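PDB 3VDG: probable glucarate dehydratase from Mycobacterium smegmatis str. MC2 155, which probably catalyses the metal-dependent dehydration of D-glucarate, a reaction of the enolase superfamily. Local coordinates for residues 47-52 against 438-443; 95-100 against 144-149; 345-350 against 369-374. All blocks are in the same frame, centred on the assembly; numbering follows the deposited sequence.

Interaction 1 of 3, residues 47-52 against 438-443; sequences NTVGVH and FNASGP. With ACT (acetate ion), chain E.
F438 meets the turn of 47-52 with the edge of its ring: CE1 comes within 3.2 Å of V49 O, which lies near the ring plane and is hydrogen-bonded to T428, and CZ sits 3.8 Å from G50 N at an oblique inclination. CG of F438 is anti to its backbone N (chi1 -179°), and this swings the ring out from the 438-443 backbone against the turn, where M431 of helix 427-434 packs on it. Beside it A440, whose side chain is a single methyl, lies 3.9 Å (CB to CB) from V49.

N47 holds the turn in shape on the far side. Its CB lies beside acetate OXT. CG stands between the backbone N and the carbonyl carbon (chi1 62°), folding the amide back over its own turn. OD1 accepts a hydrogen bond from V49 N at 2.9 Å, which makes an Asx turn, while ND2 donates to acetate OXT at 2.9 Å and also bonds D427. The residues from N47 to G50 form a type I beta turn joining strands 46-47 and 50-51 into a tight hairpin. It belongs to the link between strands 30-41 and 55-65 of the N-terminal domain, the region that in enolase-superfamily proteins reaches over the barrel mouth; consistent with this, the T48 side chain is about 10 Å from the sodium ion. The same acetate oxygen, OXT, accepts an almost straight bond from H52 NE2 (172°), and D42 binds ND1 at the other end of that ring.

No direct hydrogen bond spans the two segments. A water takes that role, donating to T48 OG1 at 2.8 Å and to S441 O at 2.7 Å, and G218 O also bonds the T48 hydroxyl.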
loop_
_atom_site.group_PDB
_atom_site.type_symbol
_atom_site.label_atom_id
_atom_site.label_comp_id
_atom_site.label_asym_id
_atom_site.label_seq_id
_atom_site.Cartn_x
_atom_site.Cartn_y
_atom_site.Cartn_z
ATOM N N ASN A 47 24.678 -19.388 14.406
ATOM C CA ASN A 47 23.925 -18.250 14.858
ATOM C C ASN A 47 23.692 -18.368 16.347
ATOM O O ASN A 47 24.191 -19.312 16.991
ATOM C CB ASN A 47 22.608 -18.056 14.073
ATOM C CG ASN A 47 21.650 -19.220 14.233
ATOM O OD1 ASN A 47 21.525 -19.776 15.311
ATOM N ND2 ASN A 47 20.965 -19.594 13.148
ATOM N N THR A 48 22.973 -17.410 16.913
ATOM C CA THR A 48 22.883 -17.354 18.372
ATOM C C THR A 48 22.067 -18.523 18.949
ATOM O O THR A 48 22.151 -18.799 20.148
ATOM C CB THR A 48 22.385 -15.981 18.884
ATOM O OG1 THR A 48 22.786 -15.812 20.250
ATOM C CG2 THR A 48 20.853 -15.847 18.795
ATOM N N VAL A 49 21.302 -19.231 18.111
ATOM C CA VAL A 49 20.482 -20.327 18.644
ATOM C C VAL A 49 20.962 -21.722 18.249
ATOM O O VAL A 49 20.343 -22.725 18.619
ATOM C CB VAL A 49 18.978 -20.188 18.295
ATOM C CG1 VAL A 49 18.388 -18.945 18.968
ATOM C CG2 VAL A 49 18.754 -20.189 16.784
ATOM N N GLY A 50 22.055 -21.798 17.508
ATOM C CA GLY A 50 22.521 -23.102 17.034
ATOM C C GLY A 50 23.397 -23.026 15.805
ATOM O O GLY A 50 24.251 -22.136 15.681
ATOM N N VAL A 51 23.200 -23.985 14.899
ATOM C CA VAL A 51 24.001 -24.066 13.683
ATOM C C VAL A 51 23.088 -24.581 12.566
ATOM O O VAL A 51 22.185 -25.371 12.827
ATOM C CB VAL A 51 25.220 -25.007 13.881
ATOM C CG1 VAL A 51 24.772 -26.413 14.278
ATOM C CG2 VAL A 51 26.084 -25.057 12.632
ATOM N N HIS A 52 23.290 -24.130 11.327
ATOM C CA HIS A 52 22.416 -24.614 10.231
ATOM C C HIS A 52 22.571 -26.086 10.030
ATOM O O HIS A 52 23.680 -26.603 10.091
ATOM C CB HIS A 52 22.750 -23.927 8.919
ATOM C CG HIS A 52 22.287 -22.498 8.850
ATOM N ND1 HIS A 52 22.011 -21.888 7.686
ATOM C CD2 HIS A 52 22.025 -21.577 9.851
ATOM C CE1 HIS A 52 21.599 -20.626 7.928
ATOM N NE2 HIS A 52 21.622 -20.432 9.252
ATOM N N PHE A 438 23.498 -28.245 24.961
ATOM C CA PHE A 438 23.364 -26.907 24.355
ATOM C C PHE A 438 21.996 -26.310 24.614
ATOM O O PHE A 438 20.980 -26.995 24.451
ATOM C CB PHE A 438 23.587 -26.981 22.840
ATOM C CG PHE A 438 23.493 -25.649 22.152
ATOM C CD1 PHE A 438 22.303 -25.253 21.536
ATOM C CD2 PHE A 438 24.586 -24.791 22.113
ATOM C CE1 PHE A 438 22.211 -24.035 20.887
ATOM C CE2 PHE A 438 24.496 -23.566 21.470
ATOM C CZ PHE A 438 23.305 -23.193 20.851
ATOM N N ASN A 439 21.959 -25.050 25.037
ATOM C CA ASN A 439 20.680 -24.333 25.165
ATOM C C ASN A 439 20.651 -23.073 24.302
ATOM O O ASN A 439 21.655 -22.369 24.189
ATOM C CB ASN A 439 20.415 -23.938 26.623
ATOM C CG ASN A 439 19.923 -25.100 27.467
ATOM O OD1 ASN A 439 19.157 -25.945 27.000
ATOM N ND2 ASN A 439 20.359 -25.147 28.718
ATOM N N ALA A 440 19.498 -22.775 23.713
ATOM C CA ALA A 440 19.341 -21.524 22.974
ATOM C C ALA A 440 18.959 -20.401 23.939
ATOM O O ALA A 440 17.883 -19.817 23.864
ATOM C CB ALA A 440 18.308 -21.673 21.862
ATOM N N SER A 441 19.871 -20.111 24.858
ATOM C CA SER A 441 19.707 -19.023 25.807
ATOM C C SER A 441 19.748 -17.678 25.102
ATOM O O SER A 441 20.357 -17.542 24.031
ATOM C CB SER A 441 20.839 -19.075 26.835
ATOM O OG SER A 441 21.091 -20.416 27.223
ATOM N N GLY A 442 19.086 -16.688 25.692
ATOM C CA GLY A 442 19.254 -15.306 25.262
ATOM C C GLY A 442 18.457 -14.381 26.153
ATOM O O GLY A 442 17.384 -14.749 26.638
ATOM N N PRO A 443 18.984 -13.179 26.393
ATOM C CA PRO A 443 20.298 -12.794 25.875
ATOM C C PRO A 443 21.446 -13.599 26.499
ATOM O O PRO A 443 21.286 -14.202 27.567
ATOM C CB PRO A 443 20.424 -11.314 26.263
ATOM C CG PRO A 443 19.322 -11.030 27.230
ATOM C CD PRO A 443 18.259 -12.067 27.033
HETATM C C ACT E . 20.245 -17.402 9.803
HETATM O O ACT E . 20.192 -17.667 8.572
HETATM O OXT ACT E . 20.756 -18.204 10.614
HETATM C CH3 ACT E . 19.693 -16.107 10.333
HETATM O O HOH W 1 20.863 -15.498 22.286
#

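Interaction 2 of 3, residues 95-100 against 144-149; sequences RSVFST and LDVQGQ
Q147 reaches F98 and V97 because its CG stands anti to the carbonyl carbon (chi1 -71°) and the chain beyond is extended, carrying the amide away from the helix backbone. F98 adopts the same first rotamer, bringing its ring alongside that chain. Q147 CG then lies over one face of the ring, 3.6 Å from the centroid and close to the ring normal, the geometry of a CH-pi contact. Farther along, the amide plane is only 22° from the ring plane, giving a stacked relation, with CD 3.5 Å from F98 CD1.

The amide nitrogen is held by two bonds. NE2 donates to V97 O at 2.8 Å, with an N-H...O angle of 159°; the oxygen lies in the amide plane of Q147, although the donor is tilted from the carbonyl plane of V97. NE2 also donates to a water at 2.9 Å, which donates in turn to F98 O and is 2.8 Å from T100 OG1, a hydroxyl also bonded to Q324. Next to this polar cluster V97 and V146 cross at about a right angle, CG2 to CG1 at 3.9 Å.

The loop itself is shaped by an ST turn, F98 N to S96 OG at 3.1 Å, within a type I turn from S96 to S99. R153 of the second subunit makes a cation-pi contact with the F98 ring, which therefore lies at the subunit interface. V97 and F98, linking helices 79-92 and 100-111, lie with T100 against helix 131-151, while R95 is backbone-bonded to I30 of strand 30-41 and Q324 comes from helix 323-336 of the barrel.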
loop_
_atom_site.group_PDB
_atom_site.type_symbol
_atom_site.label_atom_id
_atom_site.label_comp_id
_atom_site.label_asym_id
_atom_site.label_seq_id
_atom_site.Cartn_x
_atom_site.Cartn_y
_atom_site.Cartn_z
ATOM N N ARG A 95 -10.544 -19.602 -8.499
ATOM C CA ARG A 95 -10.460 -18.146 -8.278
ATOM C C ARG A 95 -9.532 -17.511 -9.302
ATOM O O ARG A 95 -8.502 -18.079 -9.639
ATOM C CB ARG A 95 -9.955 -17.827 -6.867
ATOM C CG ARG A 95 -10.825 -18.421 -5.772
ATOM C CD ARG A 95 -12.215 -17.777 -5.768
ATOM N NE ARG A 95 -13.134 -18.543 -4.937
ATOM C CZ ARG A 95 -14.360 -18.140 -4.623
ATOM N NH1 ARG A 95 -14.807 -16.985 -5.078
ATOM N NH2 ARG A 95 -15.127 -18.887 -3.851
ATOM N N SER A 96 -9.898 -16.331 -9.801
ATOM C CA SER A 96 -9.082 -15.585 -10.758
ATOM C C SER A 96 -7.721 -15.258 -10.159
ATOM O O SER A 96 -7.659 -14.868 -9.003
ATOM C CB SER A 96 -9.761 -14.263 -11.092
ATOM O OG SER A 96 -8.899 -13.447 -11.870
ATOM N N VAL A 97 -6.654 -15.346 -10.948
ATOM C CA VAL A 97 -5.319 -15.021 -10.436
ATOM C C VAL A 97 -5.175 -13.525 -10.222
ATOM O O VAL A 97 -4.193 -13.097 -9.641
ATOM C CB VAL A 97 -4.176 -15.499 -11.375
ATOM C CG1 VAL A 97 -4.148 -17.025 -11.469
ATOM C CG2 VAL A 97 -4.301 -14.880 -12.766
ATOM N N PHE A 98 -6.132 -12.729 -10.710
ATOM C CA PHE A 98 -6.122 -11.288 -10.446
ATOM C C PHE A 98 -6.860 -10.941 -9.148
ATOM O O PHE A 98 -6.786 -9.809 -8.659
ATOM C CB PHE A 98 -6.737 -10.515 -11.623
ATOM C CG PHE A 98 -5.865 -10.504 -12.851
ATOM C CD1 PHE A 98 -4.927 -9.493 -13.041
ATOM C CD2 PHE A 98 -5.973 -11.508 -13.809
ATOM C CE1 PHE A 98 -4.112 -9.473 -14.157
ATOM C CE2 PHE A 98 -5.153 -11.498 -14.927
ATOM C CZ PHE A 98 -4.223 -10.484 -15.105
ATOM N N SER A 99 -7.563 -11.915 -8.582
ATOM C CA SER A 99 -8.344 -11.660 -7.360
ATOM C C SER A 99 -7.565 -12.027 -6.089
ATOM O O SER A 99 -8.020 -12.830 -5.279
ATOM C CB SER A 99 -9.678 -12.411 -7.390
ATOM O OG SER A 99 -10.516 -11.957 -8.445
ATOM N N THR A 100 -6.410 -11.404 -5.897
ATOM C CA THR A 100 -5.558 -11.742 -4.770
ATOM C C THR A 100 -6.147 -11.315 -3.415
ATOM O O THR A 100 -5.890 -11.973 -2.412
ATOM C CB THR A 100 -4.117 -11.211 -4.966
ATOM O OG1 THR A 100 -4.174 -9.815 -5.274
ATOM C CG2 THR A 100 -3.430 -11.971 -6.145
ATOM N N LEU A 144 0.899 -13.369 -9.194
ATOM C CA LEU A 144 1.509 -12.245 -9.921
ATOM C C LEU A 144 2.319 -12.754 -11.117
ATOM O O LEU A 144 2.382 -12.105 -12.168
ATOM C CB LEU A 144 2.410 -11.425 -8.994
ATOM C CG LEU A 144 1.655 -10.644 -7.903
ATOM C CD1 LEU A 144 2.645 -9.914 -6.997
ATOM C CD2 LEU A 144 0.700 -9.645 -8.520
ATOM N N ASP A 145 3.000 -13.884 -10.932
ATOM C CA ASP A 145 3.753 -14.501 -12.024
ATOM C C ASP A 145 2.779 -14.802 -13.193
ATOM O O ASP A 145 3.056 -14.454 -14.338
ATOM C CB ASP A 145 4.460 -15.775 -11.503
ATOM C CG ASP A 145 5.404 -16.430 -12.523
ATOM O OD1 ASP A 145 5.760 -15.823 -13.563
ATOM O OD2 ASP A 145 5.808 -17.593 -12.260
ATOM N N VAL A 146 1.637 -15.429 -12.907
ATOM C CA VAL A 146 0.636 -15.668 -13.961
ATOM C C VAL A 146 0.103 -14.351 -14.543
ATOM O O VAL A 146 0.022 -14.194 -15.764
ATOM C CB VAL A 146 -0.535 -16.562 -13.493
ATOM C CG1 VAL A 146 -1.513 -16.802 -14.655
ATOM C CG2 VAL A 146 -0.003 -17.914 -12.993
ATOM N N GLN A 147 -0.214 -13.385 -13.687
ATOM C CA GLN A 147 -0.680 -12.090 -14.203
ATOM C C GLN A 147 0.322 -11.552 -15.218
ATOM O O GLN A 147 -0.060 -11.072 -16.286
ATOM C CB GLN A 147 -0.835 -11.074 -13.069
ATOM C CG GLN A 147 -2.011 -11.355 -12.142
ATOM C CD GLN A 147 -2.124 -10.317 -11.051
ATOM O OE1 GLN A 147 -1.722 -9.180 -11.245
ATOM N NE2 GLN A 147 -2.685 -10.696 -9.910
ATOM N N GLY A 148 1.606 -11.592 -14.859
ATOM C CA GLY A 148 2.654 -11.048 -15.739
ATOM C C GLY A 148 2.721 -11.837 -17.037
ATOM O O GLY A 148 2.834 -11.269 -18.119
ATOM N N GLN A 149 2.623 -13.159 -16.945
ATOM C CA GLN A 149 2.712 -13.973 -18.146
ATOM C C GLN A 149 1.550 -13.693 -19.089
ATOM O O GLN A 149 1.720 -13.569 -20.295
ATOM C CB GLN A 149 2.727 -15.461 -17.807
ATOM C CG GLN A 149 4.007 -15.918 -17.114
ATOM C CD GLN A 149 3.882 -17.358 -16.698
ATOM O OE1 GLN A 149 3.524 -18.205 -17.522
ATOM N NE2 GLN A 149 4.123 -17.647 -15.409
HETATM O O HOH W 2 -3.803 -8.917 -7.878
#

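Interaction 3 of 3, residues 345-350 against 369-374; sequences NSHLGI and CDTHWP. With ACT (acetate ion), chain E.
H372 lays one face of its imidazole over the N345-S346 peptide: S346 N is 3.6 Å above the plane over the ring centre, and N345 C is 3.5 Å above it, nearer the rim. With CG anti to the carbonyl carbon (chi1 -76°), the ring extends flat along this peptide. Its two nitrogens are engaged at opposite ends, ND1 with S344 OG and NE2 as donor to acetate O at 2.9 Å, the oxygen lying at the ring edge. The peptide below and these two bonds together define how the ring is turned.

The H347 and T371 side chains cross at about a right angle. H347 NE2 is hydrogen-bonded to T371 OG1 at 2.8 Å, a contact at the ring edge, while ND1 donates to L348 O in the ring plane at 3.0 Å and an angle of 169°. Both ring nitrogens of this buried histidine therefore have partners, which fixes the imidazole rotation. T371 OG1 has a second task: it accepts from W373 N at 3.0 Å, forming an ST turn that ties the hydroxyl to the start of the 3-10 segment.

W373 turns a ring edge to the L348-G349 backbone, with CZ3 3.4 Å from L348 C. Its six-membered ring and the H347 ring form an oblique pair, planes at 32°. R376 lies against the indole as a cation-pi partner.

The segment 345-350 leads from strand 339-342 into helix 349-360, at the C-terminal end of the barrel strands. There the H372 side chain is about 8 Å from the sodium ion, a position consistent with the active-site mouth of an enolase-superfamily barrel.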
loop_
_atom_site.group_PDB
_atom_site.type_symbol
_atom_site.label_atom_id
_atom_site.label_comp_id
_atom_site.label_asym_id
_atom_site.label_seq_id
_atom_site.Cartn_x
_atom_site.Cartn_y
_atom_site.Cartn_z
ATOM N N ASN A 345 16.111 -15.569 4.260
ATOM C CA ASN A 345 16.479 -16.857 4.830
ATOM C C ASN A 345 17.010 -17.692 3.680
ATOM O O ASN A 345 16.832 -17.327 2.514
ATOM C CB ASN A 345 15.258 -17.544 5.421
ATOM C CG ASN A 345 14.837 -16.952 6.761
ATOM O OD1 ASN A 345 13.731 -16.442 6.894
ATOM N ND2 ASN A 345 15.723 -17.011 7.755
ATOM N N SER A 346 17.661 -18.809 3.989
ATOM C CA SER A 346 18.132 -19.698 2.927
ATOM C C SER A 346 17.028 -19.856 1.874
ATOM O O SER A 346 15.922 -20.235 2.219
ATOM C CB SER A 346 18.461 -21.065 3.520
ATOM O OG SER A 346 19.363 -20.920 4.605
ATOM N N HIS A 347 17.335 -19.590 0.599
ATOM C CA HIS A 347 16.304 -19.540 -0.447
ATOM C C HIS A 347 16.892 -19.838 -1.810
ATOM O O HIS A 347 18.105 -19.814 -1.999
ATOM C CB HIS A 347 15.656 -18.153 -0.464
ATOM C CG HIS A 347 16.569 -17.067 -0.999
ATOM N ND1 HIS A 347 16.747 -16.850 -2.325
ATOM C CD2 HIS A 347 17.384 -16.143 -0.338
ATOM C CE1 HIS A 347 17.629 -15.838 -2.498
ATOM N NE2 HIS A 347 18.015 -15.408 -1.282
ATOM N N LEU A 348 16.024 -20.096 -2.774
ATOM C CA LEU A 348 16.445 -20.461 -4.133
ATOM C C LEU A 348 15.995 -19.392 -5.129
ATOM O O LEU A 348 15.692 -18.270 -4.737
ATOM C CB LEU A 348 15.884 -21.837 -4.483
ATOM C CG LEU A 348 16.429 -22.942 -3.566
ATOM C CD1 LEU A 348 15.860 -24.327 -3.886
ATOM C CD2 LEU A 348 17.959 -22.951 -3.607
ATOM N N GLY A 349 15.949 -19.731 -6.410
ATOM C CA GLY A 349 15.797 -18.721 -7.463
ATOM C C GLY A 349 14.417 -18.096 -7.673
ATOM O O GLY A 349 14.301 -16.986 -8.218
ATOM N N ILE A 350 13.375 -18.803 -7.266
ATOM C CA ILE A 350 12.021 -18.250 -7.320
ATOM C C ILE A 350 11.910 -17.097 -6.320
ATOM O O ILE A 350 11.494 -15.974 -6.671
ATOM C CB ILE A 350 10.974 -19.341 -7.016
ATOM C CG1 ILE A 350 11.024 -20.443 -8.088
ATOM C CG2 ILE A 350 9.587 -18.705 -6.893
ATOM C CD1 ILE A 350 10.272 -21.715 -7.714
ATOM N N CYS A 369 19.876 -5.321 -0.193
ATOM C CA CYS A 369 19.098 -6.440 0.368
ATOM C C CYS A 369 19.988 -7.571 0.880
ATOM O O CYS A 369 20.992 -7.908 0.262
ATOM C CB CYS A 369 18.153 -7.041 -0.696
ATOM S SG CYS A 369 16.908 -5.875 -1.333
ATOM N N ASP A 370 19.594 -8.195 1.985
ATOM C CA ASP A 370 20.236 -9.447 2.406
ATOM C C ASP A 370 19.919 -10.579 1.424
ATOM O O ASP A 370 18.832 -10.627 0.850
ATOM C CB ASP A 370 19.713 -9.860 3.786
ATOM C CG ASP A 370 20.188 -8.923 4.914
ATOM O OD1 ASP A 370 21.091 -8.098 4.685
ATOM O OD2 ASP A 370 19.662 -9.045 6.037
ATOM N N THR A 371 20.862 -11.497 1.240
ATOM C CA THR A 371 20.558 -12.766 0.578
ATOM C C THR A 371 21.514 -13.825 1.114
ATOM O O THR A 371 22.636 -13.506 1.500
ATOM C CB THR A 371 20.715 -12.679 -0.955
ATOM O OG1 THR A 371 20.432 -13.960 -1.546
ATOM C CG2 THR A 371 22.145 -12.253 -1.326
ATOM N N HIS A 372 21.048 -15.068 1.159
ATOM C CA HIS A 372 21.884 -16.216 1.529
ATOM C C HIS A 372 22.451 -16.856 0.291
ATOM O O HIS A 372 23.069 -17.912 0.354
ATOM C CB HIS A 372 21.041 -17.252 2.262
ATOM C CG HIS A 372 20.716 -16.883 3.686
ATOM N ND1 HIS A 372 19.929 -15.834 4.005
ATOM C CD2 HIS A 372 21.105 -17.462 4.889
ATOM C CE1 HIS A 372 19.810 -15.753 5.346
ATOM N NE2 HIS A 372 20.529 -16.751 5.885
ATOM N N TRP A 373 22.268 -16.214 -0.860
ATOM C CA TRP A 373 22.710 -16.814 -2.140
ATOM C C TRP A 373 24.083 -17.478 -2.195
ATOM O O TRP A 373 24.215 -18.582 -2.727
ATOM C CB TRP A 373 22.604 -15.794 -3.266
ATOM C CG TRP A 373 22.487 -16.433 -4.625
ATOM C CD1 TRP A 373 23.426 -16.433 -5.652
ATOM C CD2 TRP A 373 21.336 -17.180 -5.156
ATOM N NE1 TRP A 373 22.951 -17.119 -6.751
ATOM C CE2 TRP A 373 21.703 -17.585 -6.520
ATOM C CE3 TRP A 373 20.081 -17.526 -4.660
ATOM C CZ2 TRP A 373 20.844 -18.304 -7.327
ATOM C CZ3 TRP A 373 19.225 -18.264 -5.490
ATOM C CH2 TRP A 373 19.601 -18.640 -6.790
ATOM N N PRO A 374 25.143 -16.797 -1.715
ATOM C CA PRO A 374 26.484 -17.393 -1.826
ATOM C C PRO A 374 26.615 -18.735 -1.108
ATOM O O PRO A 374 27.504 -19.520 -1.424
ATOM C CB PRO A 374 27.390 -16.356 -1.154
ATOM C CG PRO A 374 26.631 -15.067 -1.260
ATOM C CD PRO A 374 25.189 -15.453 -1.120
HETATM C C ACT E . 20.245 -17.402 9.803
HETATM O O ACT E . 20.192 -17.667 8.572
HETATM O OXT ACT E . 20.756 -18.204 10.614
HETATM C CH3 ACT E . 19.693 -16.107 10.333
#

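From the N terminus, segment 47-52 opens interaction 1, which closes only at 438-443, near the C terminus; this long loop encloses both other contacts. Interaction 2 closes first within it, joining the connection at 95-100 to helix 131-151. Interaction 3 follows in series, closing a short loop around helix 349-360, so no contacts cross. Interactions 1 and 3 meet in space: H52 CE1 and S346 OG are 4.0 Å apart, and both contacts bind the same acetate, bringing the N-terminal hairpin to the barrel end. Interaction 2 touches neither, though its nearest atoms are about 7 Å from interaction 3; its centre is about 41 Å from that of interaction 1, across the chain's centre.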